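Local coordinates for flagellin hook IN motif family (Aeromonas hydrophila subsp. hydrophila, PDB 6XI1), which forms tandem calcium-binding beta-sandwich repeats of an RTX adhesin, which probably extend the adhesin from the bacterial surface toward its target, at residues 35-40 and 94-99; 126-131 and 160-165; 41-46 and 87-92; 103-108 and 119-124; 25-30 and 48-53. All blocks are in the same frame, centred on the assembly; numbering follows the deposited sequence.

Contact 1 of 5, residues 35-40 and 94-99. With CA (calcium ion), chain M; CA (calcium ion), chain L.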
# COMPACT_ATOMS: atom_id res chain seq x y z
N VAL A 35 44.62 -47.42 1.91
CA VAL A 35 44.10 -46.64 0.76
C VAL A 35 43.07 -45.67 1.35
O VAL A 35 42.48 -45.97 2.40
CB VAL A 35 43.50 -47.54 -0.33
CG1 VAL A 35 44.56 -48.43 -0.97
CG2 VAL A 35 42.33 -48.38 0.19
N THR A 36 42.96 -44.49 0.75
CA THR A 36 41.95 -43.47 1.09
C THR A 36 40.99 -43.40 -0.09
O THR A 36 41.44 -43.32 -1.26
CB THR A 36 42.60 -42.13 1.47
OG1 THR A 36 43.43 -42.41 2.61
CG2 THR A 36 41.60 -41.05 1.82
N GLU A 37 39.70 -43.38 0.21
CA GLU A 37 38.63 -43.07 -0.76
C GLU A 37 39.06 -41.87 -1.61
O GLU A 37 39.58 -40.92 -1.00
CB GLU A 37 37.35 -42.79 0.02
CG GLU A 37 36.24 -42.22 -0.84
CD GLU A 37 35.01 -41.74 -0.09
OE1 GLU A 37 34.91 -41.99 1.12
OE2 GLU A 37 34.16 -41.15 -0.73
N ASP A 38 38.86 -41.96 -2.92
CA ASP A 38 39.11 -40.91 -3.94
C ASP A 38 40.61 -40.50 -4.01
O ASP A 38 40.89 -39.41 -4.57
CB ASP A 38 38.21 -39.68 -3.69
CG ASP A 38 36.71 -40.01 -3.72
OD1 ASP A 38 36.31 -40.85 -4.54
OD2 ASP A 38 35.96 -39.44 -2.90
N GLU A 39 41.55 -41.31 -3.49
CA GLU A 39 43.00 -40.95 -3.59
C GLU A 39 43.41 -41.15 -5.05
O GLU A 39 44.38 -40.49 -5.51
CB GLU A 39 43.90 -41.72 -2.61
CG GLU A 39 44.05 -43.20 -2.95
CD GLU A 39 45.04 -43.99 -2.11
OE1 GLU A 39 45.26 -43.61 -0.92
OE2 GLU A 39 45.60 -44.99 -2.63
N SER A 40 42.67 -41.99 -5.76
CA SER A 40 42.94 -42.42 -7.15
C SER A 40 41.66 -43.03 -7.71
O SER A 40 40.77 -43.37 -6.92
CB SER A 40 44.09 -43.42 -7.18
OG SER A 40 43.81 -44.59 -6.41
N LYS A 94 33.09 -48.46 -4.67
CA LYS A 94 32.50 -49.33 -3.64
C LYS A 94 32.79 -48.79 -2.23
O LYS A 94 32.25 -49.36 -1.28
CB LYS A 94 33.06 -50.76 -3.74
CG LYS A 94 32.65 -51.56 -4.97
CD LYS A 94 33.13 -53.01 -4.89
CE LYS A 94 32.12 -54.05 -5.36
NZ LYS A 94 32.32 -54.39 -6.79
N VAL A 95 33.66 -47.80 -2.07
CA VAL A 95 34.03 -47.29 -0.71
C VAL A 95 33.52 -45.85 -0.52
O VAL A 95 33.86 -45.26 0.51
CB VAL A 95 35.55 -47.38 -0.49
CG1 VAL A 95 36.05 -48.81 -0.63
CG2 VAL A 95 36.31 -46.46 -1.42
N GLN A 96 32.69 -45.35 -1.44
CA GLN A 96 32.19 -43.95 -1.38
C GLN A 96 31.39 -43.78 -0.10
O GLN A 96 31.46 -42.71 0.50
CB GLN A 96 31.33 -43.63 -2.60
CG GLN A 96 32.12 -43.55 -3.90
CD GLN A 96 33.20 -42.50 -3.89
OE1 GLN A 96 32.94 -41.29 -3.71
NE2 GLN A 96 34.44 -42.96 -4.03
N TYR A 97 30.71 -44.85 0.35
CA TYR A 97 29.79 -44.82 1.51
C TYR A 97 30.53 -44.49 2.81
O TYR A 97 29.87 -44.14 3.79
CB TYR A 97 29.03 -46.13 1.65
CG TYR A 97 29.84 -47.25 2.24
CD1 TYR A 97 30.62 -48.06 1.44
CD2 TYR A 97 29.79 -47.53 3.59
CE1 TYR A 97 31.38 -49.09 1.98
CE2 TYR A 97 30.58 -48.54 4.15
CZ TYR A 97 31.36 -49.34 3.33
OH TYR A 97 32.17 -50.31 3.87
N LEU A 98 31.86 -44.62 2.84
CA LEU A 98 32.62 -44.31 4.07
C LEU A 98 32.67 -42.78 4.23
O LEU A 98 32.91 -42.06 3.24
CB LEU A 98 34.02 -44.90 3.98
CG LEU A 98 34.12 -46.43 3.91
CD1 LEU A 98 35.53 -46.82 3.55
CD2 LEU A 98 33.70 -47.07 5.24
N GLY A 99 32.30 -42.33 5.42
CA GLY A 99 32.33 -40.92 5.83
C GLY A 99 33.74 -40.48 6.14
O GLY A 99 34.66 -41.30 6.15
CA CA M . 33.72 -39.52 -2.33
CA CA L . 32.65 -40.90 1.33
O HOH W 1 34.27 -37.22 -1.54
O HOH W 2 33.69 -38.41 -4.40
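Glu37 and Val95 mark the nearest approach of the two backbones, their CA atoms 6.2 Å apart. Thr36 to Glu39 is a type II beta turn at the end of strand 26-36. Val95 to Leu98 is a type I turn in the loop before strand 103-111. The turns meet beside two calcium ions, which their side chains and carbonyls bind, and Glu37 bridges the metals. Its CG is anti to the backbone N (chi1 170°) and the chain stays extended, carrying the carboxylate to the second turn. OE2 binds both ions, at 2.3 Å from the calcium of chain M and 2.6 Å from that of chain L. Of the two metals OE1 binds only the chain L calcium; it lies 2.9 Å from Leu98 O, a ligand of the same ion, and is probably hydrogen-bonded to Val127 N. Gln96 binds the chain L calcium through its carbonyl O and the chain M calcium through OE1, at 2.4 Å. This linker site joins two beta-sandwich repeats: Val127, Asp129 and Asp162 complete the chain L site; Asp129 and two waters complete that of chain M. Asp38 OD2 takes the chain M calcium at 2.3 Å, while OD1 accepts a hydrogen bond from Gln96 NE2 at 2.9 Å. That bond reaches OD1 on the syn side, 33° out of the carboxylate plane, and, with the calcium bond at OE1, fixes the rotation of the Gln96 amide. OD1 also accepts from Asn92 ND2. The Glu37 carboxylate stands nearly perpendicular to the Gln96 amide. Val95 CG2 lies 4.1 Å from Glu37 CB.

Contact 2 of 5, residues 126-131 and 160-165. With CA (calcium ion), chain Q; CA (calcium ion), chain L; CA (calcium ion), chain M.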
# COMPACT_ATOMS: atom_id res chain seq x y z
N GLY A 126 37.68 -43.39 4.70
CA GLY A 126 36.68 -42.62 3.96
C GLY A 126 36.99 -41.14 3.96
O GLY A 126 37.73 -40.67 4.85
N VAL A 127 36.43 -40.44 2.98
CA VAL A 127 36.39 -38.95 2.95
C VAL A 127 34.94 -38.50 2.81
O VAL A 127 34.11 -39.24 2.24
CB VAL A 127 37.28 -38.38 1.82
CG1 VAL A 127 38.75 -38.74 2.01
CG2 VAL A 127 36.79 -38.84 0.48
N ASN A 128 34.67 -37.27 3.24
CA ASN A 128 33.32 -36.68 3.11
C ASN A 128 32.92 -36.58 1.65
O ASN A 128 33.75 -36.22 0.79
CB ASN A 128 33.18 -35.29 3.75
CG ASN A 128 31.72 -34.91 3.80
OD1 ASN A 128 30.90 -35.64 4.37
ND2 ASN A 128 31.39 -33.80 3.15
N ASP A 129 31.67 -36.88 1.39
CA ASP A 129 30.97 -36.56 0.12
C ASP A 129 29.94 -35.50 0.49
O ASP A 129 29.18 -35.71 1.50
CB ASP A 129 30.31 -37.80 -0.49
CG ASP A 129 31.31 -38.74 -1.18
OD1 ASP A 129 32.03 -39.42 -0.46
OD2 ASP A 129 31.38 -38.73 -2.43
N ALA A 130 29.96 -34.40 -0.24
CA ALA A 130 28.95 -33.32 -0.10
C ALA A 130 27.55 -33.93 -0.22
O ALA A 130 27.27 -34.75 -1.13
CB ALA A 130 29.19 -32.24 -1.14
N ALA A 131 26.64 -33.50 0.63
CA ALA A 131 25.19 -33.79 0.48
C ALA A 131 24.69 -33.19 -0.86
O ALA A 131 25.25 -32.16 -1.33
CB ALA A 131 24.43 -33.27 1.66
N ASP A 160 22.96 -38.14 0.79
CA ASP A 160 24.39 -38.11 1.16
C ASP A 160 24.91 -39.54 1.10
O ASP A 160 24.53 -40.35 1.91
CB ASP A 160 24.58 -37.49 2.55
CG ASP A 160 25.99 -37.07 2.81
OD1 ASP A 160 26.93 -37.89 2.52
OD2 ASP A 160 26.16 -35.96 3.40
N VAL A 161 25.83 -39.78 0.19
CA VAL A 161 26.38 -41.14 -0.06
C VAL A 161 27.11 -41.60 1.18
O VAL A 161 27.23 -42.80 1.31
CB VAL A 161 27.25 -41.20 -1.32
CG1 VAL A 161 26.49 -40.76 -2.56
CG2 VAL A 161 28.54 -40.45 -1.14
N ASP A 162 27.49 -40.73 2.11
CA ASP A 162 28.16 -41.19 3.36
C ASP A 162 27.16 -41.83 4.34
O ASP A 162 27.61 -42.27 5.39
CB ASP A 162 28.90 -40.05 4.03
CG ASP A 162 29.98 -39.48 3.14
OD1 ASP A 162 30.69 -40.28 2.49
OD2 ASP A 162 30.04 -38.22 3.05
N GLY A 163 25.86 -41.85 4.02
CA GLY A 163 24.88 -42.69 4.73
C GLY A 163 23.67 -41.92 5.25
O GLY A 163 23.63 -40.62 5.19
N ALA A 164 22.74 -42.69 5.82
CA ALA A 164 21.45 -42.21 6.37
C ALA A 164 21.72 -41.25 7.54
O ALA A 164 20.94 -40.27 7.65
CB ALA A 164 20.58 -43.37 6.77
N ASP A 165 22.80 -41.48 8.31
CA ASP A 165 23.29 -40.62 9.42
C ASP A 165 23.50 -39.16 8.94
O ASP A 165 23.22 -38.25 9.73
CB ASP A 165 24.57 -41.17 10.08
CG ASP A 165 25.75 -41.54 9.16
OD1 ASP A 165 25.61 -41.55 7.90
OD2 ASP A 165 26.82 -41.87 9.71
CA CA Q . 28.59 -36.33 3.49
CA CA L . 32.65 -40.90 1.33
CA CA M . 33.72 -39.52 -2.33
O HOH W 1 34.27 -37.22 -1.54
O HOH W 3 26.43 -37.40 -1.51
O HOH W 2 33.69 -38.41 -4.40
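Asp129 and Asp162 meet in the calcium cluster at the junction of two beta-sandwich repeats, where loops 126-131 and 160-165 share two ions and Asp129 reaches a third. Asp162 spans the shared pair. Its OD1 binds the chain L calcium and its OD2 binds the chain Q calcium, both at 2.4 Å. OD2 also accepts a hydrogen bond from the backbone N of Asp129 at 2.7 Å through its syn lone pair, in a nearly straight bond (168°). The side chain of Asp129 bridges the chain L ion and a third, that of chain M. Its OD1 joins the two, and its OD2 holds the chain M ion at 2.5 Å. The carbonyl O of Asp129 binds the chain Q ion at 2.2 Å. Asp160 grips that same ion with both carboxylate oxygens. Its OD1 also accepts a hydrogen bond from the backbone N of Asp162 at 2.9 Å, an Asx turn that sets the two aspartates of the second loop beside one metal. Asn128 adds its amide OD1, and Asp220 and Glu166 complete this site. Val127 O binds the chain L ion, to which Glu37, Gln96 and Leu98 of the preceding repeat also contribute. Val161 CG2 packs against Asp129 CB and CG across the loops. A water links Ala130 O to Val161 N. Several ligand oxygens come close, such as Asn128 OD1 and Asp162 OD2 at 3.0 Å, with the shared chain Q calcium beside them. The density of carboxylates would probably be repulsive without the metals, consistent with calcium holding the repeats in an extended arrangement.

Contact 3 of 5, residues 41-46 and 87-92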
# COMPACT_ATOMS: atom_id res chain seq x y z
N THR A 41 41.57 -43.16 -9.03
CA THR A 41 40.36 -43.62 -9.76
C THR A 41 40.82 -44.30 -11.04
O THR A 41 41.83 -43.89 -11.61
CB THR A 41 39.41 -42.44 -10.01
OG1 THR A 41 38.31 -42.91 -10.78
CG2 THR A 41 40.05 -41.27 -10.73
N PRO A 42 40.15 -45.35 -11.56
CA PRO A 42 39.01 -45.99 -10.90
C PRO A 42 39.33 -46.94 -9.72
O PRO A 42 38.39 -47.35 -9.03
CB PRO A 42 38.41 -46.85 -12.03
CG PRO A 42 39.61 -47.22 -12.88
CD PRO A 42 40.50 -45.99 -12.84
N LEU A 43 40.60 -47.31 -9.54
CA LEU A 43 41.01 -48.25 -8.47
C LEU A 43 41.76 -47.47 -7.40
O LEU A 43 42.49 -46.51 -7.72
CB LEU A 43 41.91 -49.35 -9.01
CG LEU A 43 41.32 -50.32 -10.04
CD1 LEU A 43 42.36 -51.38 -10.40
CD2 LEU A 43 40.06 -50.98 -9.53
N LEU A 44 41.60 -47.95 -6.16
CA LEU A 44 42.54 -47.73 -5.05
C LEU A 44 43.44 -48.97 -5.02
O LEU A 44 42.90 -50.09 -5.07
CB LEU A 44 41.78 -47.56 -3.74
CG LEU A 44 40.57 -46.62 -3.80
CD1 LEU A 44 40.05 -46.36 -2.40
CD2 LEU A 44 40.93 -45.29 -4.49
N THR A 45 44.74 -48.75 -4.94
CA THR A 45 45.74 -49.84 -5.06
C THR A 45 46.81 -49.61 -4.02
O THR A 45 47.25 -48.44 -3.79
CB THR A 45 46.33 -49.91 -6.48
OG1 THR A 45 47.10 -48.71 -6.60
CG2 THR A 45 45.31 -49.95 -7.58
N GLU A 46 47.20 -50.70 -3.39
CA GLU A 46 48.30 -50.75 -2.40
C GLU A 46 49.14 -51.99 -2.71
O GLU A 46 48.58 -53.00 -3.18
CB GLU A 46 47.74 -50.76 -0.98
CG GLU A 46 48.83 -50.72 0.07
CD GLU A 46 49.50 -49.37 0.28
OE1 GLU A 46 49.83 -48.70 -0.72
OE2 GLU A 46 49.68 -48.99 1.44
N THR A 87 49.53 -57.18 -4.34
CA THR A 87 48.79 -56.00 -4.83
C THR A 87 47.38 -56.10 -4.26
O THR A 87 46.72 -57.11 -4.50
CB THR A 87 48.79 -55.94 -6.36
OG1 THR A 87 50.16 -56.02 -6.73
CG2 THR A 87 48.12 -54.70 -6.92
N TYR A 88 46.95 -55.06 -3.55
CA TYR A 88 45.53 -54.89 -3.15
C TYR A 88 44.88 -53.90 -4.12
O TYR A 88 45.49 -52.84 -4.41
CB TYR A 88 45.44 -54.40 -1.70
CG TYR A 88 44.05 -54.03 -1.29
CD1 TYR A 88 43.18 -54.98 -0.77
CD2 TYR A 88 43.59 -52.73 -1.45
CE1 TYR A 88 41.90 -54.63 -0.36
CE2 TYR A 88 42.30 -52.39 -1.09
CZ TYR A 88 41.46 -53.33 -0.52
OH TYR A 88 40.18 -52.99 -0.12
N ASN A 89 43.69 -54.26 -4.60
CA ASN A 89 42.85 -53.41 -5.50
C ASN A 89 41.43 -53.37 -4.93
O ASN A 89 40.93 -54.40 -4.51
CB ASN A 89 42.81 -53.93 -6.94
CG ASN A 89 44.12 -53.71 -7.66
OD1 ASN A 89 44.67 -52.62 -7.67
ND2 ASN A 89 44.64 -54.77 -8.23
N VAL A 90 40.83 -52.18 -4.90
CA VAL A 90 39.37 -52.03 -4.63
C VAL A 90 38.82 -50.93 -5.54
O VAL A 90 39.52 -49.91 -5.73
CB VAL A 90 39.09 -51.80 -3.13
CG1 VAL A 90 39.67 -50.47 -2.64
CG2 VAL A 90 37.60 -51.88 -2.80
N ASP A 91 37.63 -51.17 -6.11
CA ASP A 91 36.90 -50.14 -6.89
C ASP A 91 36.62 -48.95 -5.96
O ASP A 91 35.95 -49.15 -4.94
CB ASP A 91 35.59 -50.69 -7.46
CG ASP A 91 35.79 -51.69 -8.60
OD1 ASP A 91 36.81 -51.59 -9.30
OD2 ASP A 91 34.93 -52.55 -8.76
N ASN A 92 37.14 -47.78 -6.30
CA ASN A 92 36.82 -46.51 -5.59
C ASN A 92 35.30 -46.32 -5.43
O ASN A 92 34.88 -45.79 -4.40
CB ASN A 92 37.41 -45.33 -6.34
CG ASN A 92 37.38 -44.07 -5.51
OD1 ASN A 92 37.71 -44.07 -4.33
ND2 ASN A 92 36.99 -42.98 -6.15
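Leu44 CG lies anti to its carbonyl carbon (chi1 -46°), and Asn92 CG anti to its backbone N (chi1 -168°). These torsions bring the leucine methyls beside the asparagine amide. The contact is an antiparallel strand pair of the beta-sandwich, joining strand 43-53 to strand 85-91. Leu44 with Val90, and Glu46 with Tyr88, are hydrogen-bonded pairs. Each has both backbone bonds, the shortest being Tyr88 N to Glu46 O at 2.7 Å. Next along the chain, Asn92 N donates to Pro42 O at 3.0 Å, beside the cis peptide bond before Pro42. Leu44 and Val90 face the interior, with Leu44 CB 3.8 Å from Val90 CG1. Strand 26-36 covers this side through Val35, and Val95 packs on both Leu44 and Val90. Tyr88 and Glu46 lie on the same face. The hydroxyl of Tyr88 bonds to Glu106, and the carboxylate of Glu46 to the backbone N of Ala34. Leu43 and Asp91 are a non-hydrogen-bonded pair whose CB bonds diverge, yet the end of Leu43 comes nearer, with CD2 3.3 Å from Asp91 OD1. With its ND2 turned to Asp38, Asn92 keeps OD1 3.4 Å from Leu44 CD2.

Contact 4 of 5, residues 103-108 and 119-124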
# COMPACT_ATOMS: atom_id res chain seq x y z
N THR A 103 36.85 -45.92 8.89
CA THR A 103 37.81 -46.97 8.44
C THR A 103 37.07 -48.28 8.18
O THR A 103 36.10 -48.59 8.87
CB THR A 103 39.00 -47.15 9.40
OG1 THR A 103 38.52 -47.57 10.66
CG2 THR A 103 39.83 -45.90 9.58
N LYS A 104 37.53 -49.02 7.19
CA LYS A 104 37.12 -50.42 6.95
C LYS A 104 38.39 -51.27 6.84
O LYS A 104 39.25 -50.93 5.99
CB LYS A 104 36.28 -50.53 5.69
CG LYS A 104 35.74 -51.92 5.40
CD LYS A 104 35.04 -52.00 4.10
CE LYS A 104 34.11 -53.18 4.00
NZ LYS A 104 34.84 -54.46 4.11
N VAL A 105 38.51 -52.32 7.64
CA VAL A 105 39.77 -53.13 7.69
C VAL A 105 39.46 -54.46 7.02
O VAL A 105 38.43 -55.06 7.37
CB VAL A 105 40.29 -53.28 9.13
CG1 VAL A 105 41.43 -54.28 9.21
CG2 VAL A 105 40.73 -51.93 9.67
N GLU A 106 40.27 -54.83 6.03
CA GLU A 106 40.12 -56.09 5.29
C GLU A 106 41.43 -56.86 5.41
O GLU A 106 42.52 -56.23 5.40
CB GLU A 106 39.79 -55.83 3.82
CG GLU A 106 38.68 -54.81 3.63
CD GLU A 106 38.14 -54.71 2.22
OE1 GLU A 106 38.89 -54.96 1.24
OE2 GLU A 106 36.95 -54.39 2.10
N THR A 107 41.33 -58.18 5.53
CA THR A 107 42.51 -59.07 5.69
C THR A 107 42.52 -60.11 4.59
O THR A 107 41.47 -60.52 4.15
CB THR A 107 42.52 -59.78 7.05
OG1 THR A 107 41.34 -60.58 7.00
CG2 THR A 107 42.58 -58.82 8.20
N PHE A 108 43.71 -60.49 4.15
CA PHE A 108 43.90 -61.49 3.08
C PHE A 108 44.98 -62.46 3.55
O PHE A 108 46.00 -62.02 4.13
CB PHE A 108 44.23 -60.83 1.75
CG PHE A 108 43.19 -59.83 1.33
CD1 PHE A 108 43.17 -58.55 1.88
CD2 PHE A 108 42.20 -60.18 0.44
CE1 PHE A 108 42.18 -57.65 1.52
CE2 PHE A 108 41.23 -59.27 0.05
CZ PHE A 108 41.23 -58.01 0.59
N THR A 119 48.97 -63.15 7.03
CA THR A 119 47.85 -62.22 6.76
C THR A 119 48.39 -60.84 6.37
O THR A 119 49.28 -60.34 7.05
CB THR A 119 46.90 -62.16 7.95
OG1 THR A 119 46.52 -63.51 8.23
CG2 THR A 119 45.65 -61.35 7.67
N VAL A 120 47.84 -60.29 5.30
CA VAL A 120 48.01 -58.86 4.91
C VAL A 120 46.75 -58.12 5.37
O VAL A 120 45.65 -58.60 5.05
CB VAL A 120 48.24 -58.71 3.40
CG1 VAL A 120 48.34 -57.24 2.99
CG2 VAL A 120 49.49 -59.49 2.97
N THR A 121 46.94 -57.00 6.09
CA THR A 121 45.86 -56.17 6.67
C THR A 121 45.81 -54.83 5.93
O THR A 121 46.82 -54.06 5.98
CB THR A 121 46.10 -55.99 8.18
OG1 THR A 121 46.16 -57.32 8.68
CG2 THR A 121 45.03 -55.20 8.91
N ILE A 122 44.69 -54.57 5.26
CA ILE A 122 44.48 -53.33 4.46
C ILE A 122 43.44 -52.49 5.22
O ILE A 122 42.39 -53.04 5.61
CB ILE A 122 44.02 -53.67 3.03
CG1 ILE A 122 44.99 -54.61 2.31
CG2 ILE A 122 43.78 -52.41 2.23
CD1 ILE A 122 46.39 -54.04 2.18
N THR A 123 43.76 -51.22 5.48
CA THR A 123 42.80 -50.22 6.00
C THR A 123 42.38 -49.27 4.88
O THR A 123 43.27 -48.62 4.24
CB THR A 123 43.39 -49.45 7.19
OG1 THR A 123 43.81 -50.42 8.15
CG2 THR A 123 42.39 -48.48 7.78
N ILE A 124 41.07 -49.13 4.69
CA ILE A 124 40.44 -48.17 3.76
C ILE A 124 39.91 -47.02 4.63
O ILE A 124 39.22 -47.33 5.59
CB ILE A 124 39.29 -48.80 2.96
CG1 ILE A 124 39.69 -50.12 2.29
CG2 ILE A 124 38.75 -47.82 1.95
CD1 ILE A 124 38.51 -50.96 1.94
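Ile124 has the most surface covered, followed by Phe108 and Ile122. Ile124 CG1 is anti to the carbonyl carbon (chi1 -50°). The chain then extends to CD1, which meets Glu106 OE2 at 3.8 Å, with CD of the same carboxylate equally near. That carboxylate is held from several sides. Lys104 NZ, which also bonds to Gly73 O, forms a salt bridge to OE2 at 2.9 Å, using the anti lone pair. Tyr88 and the backbone N of Leu75 and of Gly76 also bond to the carboxylate, so the buried charge is well satisfied. Strands 103-111 and 117-125 form a beta hairpin of the sandwich, and strand 117-125 also pairs with strand 26-36. Lys104 with Ile124, Glu106 with Ile122 and Phe108 with Val120 are its hydrogen-bonded pairs, and Ile122 N to Glu106 O is the shortest bond at 2.7 Å. The Phe108 ring lies on the buried face of the hairpin. CE1 lies obliquely 4.2 Å from Ile122 CG1, and the carbonyl O of Val120 sits at the ring edge. Leu78 packs on the Phe108 side chain, while Trp86 and Tyr88 pack on Ile122. The reverse face carries Val105 and threonines, with Val105 CG1 3.7 Å from Thr121 CG2.

Contact 5 of 5, residues 25-30 and 48-53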
# COMPACT_ATOMS: atom_id res chain seq x y z
N ALA A 25 57.58 -72.24 7.43
CA ALA A 25 58.29 -71.07 6.86
C ALA A 25 58.25 -69.91 7.85
O ALA A 25 57.38 -69.89 8.76
CB ALA A 25 57.69 -70.69 5.53
N VAL A 26 59.20 -68.99 7.74
CA VAL A 26 59.15 -67.67 8.44
C VAL A 26 58.85 -66.64 7.34
O VAL A 26 59.64 -66.52 6.36
CB VAL A 26 60.41 -67.36 9.27
CG1 VAL A 26 61.68 -67.49 8.45
CG2 VAL A 26 60.37 -65.99 9.95
N ILE A 27 57.66 -66.05 7.41
CA ILE A 27 57.17 -65.02 6.46
C ILE A 27 57.24 -63.68 7.18
O ILE A 27 56.77 -63.58 8.31
CB ILE A 27 55.75 -65.35 5.97
CG1 ILE A 27 55.68 -66.73 5.33
CG2 ILE A 27 55.25 -64.25 5.03
CD1 ILE A 27 54.28 -67.28 5.19
N THR A 28 57.88 -62.70 6.56
CA THR A 28 58.10 -61.35 7.12
C THR A 28 57.97 -60.34 5.98
O THR A 28 57.73 -60.79 4.84
CB THR A 28 59.48 -61.27 7.79
OG1 THR A 28 60.42 -61.64 6.78
CG2 THR A 28 59.64 -62.16 9.00
N GLY A 29 58.18 -59.06 6.27
CA GLY A 29 58.15 -57.96 5.29
C GLY A 29 56.91 -57.09 5.47
O GLY A 29 56.34 -57.09 6.59
N SER A 30 56.46 -56.41 4.43
CA SER A 30 55.28 -55.50 4.53
C SER A 30 54.01 -56.35 4.42
O SER A 30 53.78 -57.04 3.39
CB SER A 30 55.31 -54.33 3.56
OG SER A 30 55.94 -54.66 2.35
N GLY A 48 52.91 -54.33 -1.41
CA GLY A 48 53.92 -54.68 -0.42
C GLY A 48 54.62 -55.94 -0.87
O GLY A 48 54.10 -56.63 -1.76
N THR A 49 55.81 -56.18 -0.33
CA THR A 49 56.55 -57.44 -0.60
C THR A 49 56.72 -58.17 0.72
O THR A 49 57.18 -57.57 1.73
CB THR A 49 57.83 -57.18 -1.39
OG1 THR A 49 57.48 -56.68 -2.69
CG2 THR A 49 58.66 -58.43 -1.55
N LEU A 50 56.34 -59.44 0.69
CA LEU A 50 56.63 -60.41 1.77
C LEU A 50 57.86 -61.21 1.34
O LEU A 50 57.98 -61.49 0.11
CB LEU A 50 55.44 -61.35 1.95
CG LEU A 50 54.18 -60.72 2.55
CD1 LEU A 50 53.06 -61.74 2.56
CD2 LEU A 50 54.44 -60.19 3.94
N SER A 51 58.68 -61.56 2.31
CA SER A 51 59.80 -62.50 2.08
C SER A 51 59.59 -63.76 2.93
O SER A 51 58.96 -63.71 4.00
CB SER A 51 61.12 -61.84 2.34
OG SER A 51 61.15 -61.37 3.67
N VAL A 52 60.09 -64.88 2.42
CA VAL A 52 59.87 -66.20 3.06
C VAL A 52 61.20 -66.95 3.02
O VAL A 52 61.81 -67.01 1.95
CB VAL A 52 58.75 -66.97 2.34
CG1 VAL A 52 58.92 -66.97 0.83
CG2 VAL A 52 58.59 -68.37 2.92
N THR A 53 61.62 -67.46 4.18
CA THR A 53 62.72 -68.45 4.32
C THR A 53 62.09 -69.73 4.87
O THR A 53 61.18 -69.65 5.73
CB THR A 53 63.83 -67.90 5.22
OG1 THR A 53 63.38 -67.92 6.57
CG2 THR A 53 64.28 -66.50 4.86
O HOH W 4 61.25 -64.20 6.28
O HOH W 5 57.36 -53.66 0.61
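Leu50 can be followed outward from the strand, beginning where its CB lies 3.7 Å from Thr28 O. CG is anti to the carbonyl carbon (chi1 -69°), which swings the branch toward strand 26-36. CG meets Ser30 O at 3.8 Å. At the tip the two methyls part. CD1 touches Ile27 CG2 at 4.1 Å, and CD2 rests 3.3 Å from Ser30 O and close to Thr28 O. Ile27 pairs with Val52 on the same apolar face, where the two side chains point the same way. Val52 CG2 also packs on Ala25 CB at 3.6 Å. The backbones form an antiparallel beta hairpin of the sandwich. Val26 with Thr53, and Thr28 with Ser51, are hydrogen-bonded pairs with two bonds each. Ser30 N donates to Thr49 O at 3.0 Å beyond them. Gly29 faces Leu50 closely, with a positive phi (108°). On the other face, Thr28 OG1 and Ser51 OG form a weak hydrogen bond at 3.2 Å. A water joins Thr28 OG1 to Val26 O and, weakly, to Ser51 O. A second water bridges Ser30 OG and Thr49 N. Strand 85-91 and the residue before it flank strand 43-53 on the side away from strand 26-36, through backbone bonds of Gly48 with Trp86 and of Leu50 with Gly84. Trp86 NE1 also donates to Ser30 O. His118 of strand 117-125 packs on Ile27 and Leu50, and Phe63 covers Leu50 and Val52.

Overall arrangement
Contacts 3, 4 and 5 are strand pairings within one repeat, each with one largely apolar, more buried face, though those of contacts 3 and 4 also carry charged residues. Contact 5 is the most exposed, near the N-terminal end; its centre lies about 28 Å from that of contact 1. Contacts 3 and 5 share strand 43-53, and contacts 1 and 5 share strand 26-36. Tyr88 and Glu106 join contacts 3 and 4 inside the sandwich. Contact 1, largely buried, touches both of these and sits at the end of the repeat. There backbone pairing gives way to metal coordination. Contact 2 is partly buried. Contacts 1 and 2 share two calcium ions, so together they join one repeat to the next.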